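Local coordinates for chromosomal replication initiator protein DnaA (Aquifex aeolicus, PDB 1L8Q), which probably initiates and regulates chromosomal replication, its ATP-bound form binding the origin oriC through a C-terminal double-stranded-DNA-binding domain joined to an AAA+ nucleotide-binding domain, at residues I191-L194 with L195-K199. Residues are numbered along the deposited sequence; the frame is centred on the assembly and turned at random.
Sequences IDYL and LENTK
The side-chain amide of N197 lies over one face of the Y193 ring, N197 ND2 3.9 Å from Y193 CD1 and offset toward the rim. The pair lies one turn apart on helix 188-197, in the helical lid of the AAA+ module, where this helix packs with helices 168-181 and 201-214; R202 of the latter binds ATP. Ring and amide planes are only 18° apart, so the two flat groups stack. The Y193 ring is swung away from its own backbone N (chi1 171°) and lies along the helix surface, facing the amide one turn on. N197 ND2 also donates a nearly straight hydrogen bond to Y193 O at 2.9 Å, in the carbonyl plane and close to its own amide plane. The N197 backbone N reaches the same oxygen only weakly, at 3.2 Å, and L194 O just as weakly; the side chain thus makes the stronger bond to Y193 O. Replacing N197 by alanine removes the amide, and Y193 O would probably be left with the weak backbone bond while the ring loses its cover on that face. Earlier in the helix the ladder is regular: L195 N bonds I191 O at 3.0 Å and E196 N bonds D192 O at 3.1 Å. The Y193 hydroxyl is hydrogen-bonded to E223 of helix 216-241, while L194 and L195 pack on I175 of helix 168-181. The backbone at T198 is extended, and this residue, buried against E203 and I204, turns its hydroxyl back: T198 OG1 gives L194 O a 2.7 Å hydrogen bond from above the carbonyl plane, 36° out of it.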
loop_
_atom_site.group_PDB
_atom_site.type_symbol
_atom_site.label_atom_id
_atom_site.label_comp_id
_atom_site.label_asym_id
_atom_site.label_seq_id
_atom_site.Cartn_x
_atom_site.Cartn_y
_atom_site.Cartn_z
ATOM N N ILE A 191 -2.340 17.567 -14.234
ATOM C CA ILE A 191 -3.387 16.691 -13.707
ATOM C C ILE A 191 -3.369 15.390 -14.450
ATOM O O ILE A 191 -3.377 14.332 -13.831
ATOM C CB ILE A 191 -4.771 17.342 -13.812
ATOM C CG1 ILE A 191 -4.784 18.652 -13.020
ATOM C CG2 ILE A 191 -5.840 16.404 -13.273
ATOM C CD1 ILE A 191 -5.854 19.604 -13.431
ATOM N N ASP A 192 -3.305 15.455 -15.778
ATOM C CA ASP A 192 -3.190 14.237 -16.575
ATOM C C ASP A 192 -1.925 13.434 -16.232
ATOM O O ASP A 192 -1.997 12.227 -16.001
ATOM C CB ASP A 192 -3.256 14.529 -18.073
ATOM C CG ASP A 192 -4.698 14.723 -18.574
ATOM O OD1 ASP A 192 -5.650 14.486 -17.783
ATOM O OD2 ASP A 192 -4.975 15.124 -19.735
ATOM N N TYR A 193 -0.778 14.103 -16.173
ATOM C CA TYR A 193 0.464 13.413 -15.867
ATOM C C TYR A 193 0.329 12.621 -14.595
ATOM O O TYR A 193 0.815 11.499 -14.499
ATOM C CB TYR A 193 1.628 14.395 -15.690
ATOM C CG TYR A 193 2.878 13.724 -15.157
ATOM C CD1 TYR A 193 3.784 13.107 -16.023
ATOM C CD2 TYR A 193 3.129 13.662 -13.803
ATOM C CE1 TYR A 193 4.920 12.486 -15.549
ATOM C CE2 TYR A 193 4.266 13.023 -13.312
ATOM C CZ TYR A 193 5.157 12.443 -14.191
ATOM O OH TYR A 193 6.284 11.800 -13.710
ATOM N N LEU A 194 -0.299 13.234 -13.600
ATOM C CA LEU A 194 -0.427 12.620 -12.311
ATOM C C LEU A 194 -1.413 11.443 -12.349
ATOM O O LEU A 194 -1.185 10.421 -11.686
ATOM C CB LEU A 194 -0.821 13.667 -11.272
ATOM C CG LEU A 194 0.245 14.746 -11.058
ATOM C CD1 LEU A 194 -0.293 15.904 -10.251
ATOM C CD2 LEU A 194 1.520 14.165 -10.417
ATOM N N LEU A 195 -2.485 11.569 -13.140
ATOM C CA LEU A 195 -3.459 10.490 -13.235
ATOM C C LEU A 195 -2.793 9.243 -13.759
ATOM O O LEU A 195 -2.926 8.164 -13.173
ATOM C CB LEU A 195 -4.628 10.859 -14.134
ATOM C CG LEU A 195 -5.837 11.551 -13.491
ATOM C CD1 LEU A 195 -6.986 11.617 -14.506
ATOM C CD2 LEU A 195 -6.288 10.842 -12.211
ATOM N N GLU A 196 -2.049 9.397 -14.847
ATOM C CA GLU A 196 -1.375 8.271 -15.461
ATOM C C GLU A 196 -0.255 7.657 -14.629
ATOM O O GLU A 196 0.022 6.477 -14.770
ATOM C CB GLU A 196 -0.843 8.631 -16.847
ATOM C CG GLU A 196 -1.787 8.279 -18.001
ATOM C CD GLU A 196 -2.045 6.766 -18.160
ATOM O OE1 GLU A 196 -1.650 5.973 -17.272
ATOM O OE2 GLU A 196 -2.655 6.368 -19.188
ATOM N N ASN A 197 0.379 8.431 -13.755
ATOM C CA ASN A 197 1.548 7.907 -13.048
ATOM C C ASN A 197 1.480 7.757 -11.534
ATOM O O ASN A 197 2.518 7.712 -10.884
ATOM C CB ASN A 197 2.787 8.696 -13.429
ATOM C CG ASN A 197 3.084 8.617 -14.917
ATOM O OD1 ASN A 197 3.918 7.829 -15.350
ATOM N ND2 ASN A 197 2.396 9.432 -15.704
ATOM N N THR A 198 0.279 7.651 -10.974
ATOM C CA THR A 198 0.150 7.479 -9.542
ATOM C C THR A 198 -1.119 6.737 -9.153
ATOM O O THR A 198 -2.103 6.730 -9.897
ATOM C CB THR A 198 0.210 8.844 -8.817
ATOM O OG1 THR A 198 -0.984 9.589 -9.073
ATOM C CG2 THR A 198 1.298 9.716 -9.387
ATOM N N LYS A 199 -1.090 6.123 -7.968
ATOM C CA LYS A 199 -2.224 5.373 -7.446
ATOM C C LYS A 199 -2.481 5.791 -5.998
ATOM O O LYS A 199 -3.588 5.668 -5.489
ATOM C CB LYS A 199 -1.919 3.885 -7.510
ATOM C CG LYS A 199 -0.632 3.490 -6.796
ATOM C CD LYS A 199 -0.633 2.005 -6.386
ATOM C CE LYS A 199 0.740 1.574 -5.851
ATOM N NZ LYS A 199 0.659 0.383 -4.949
#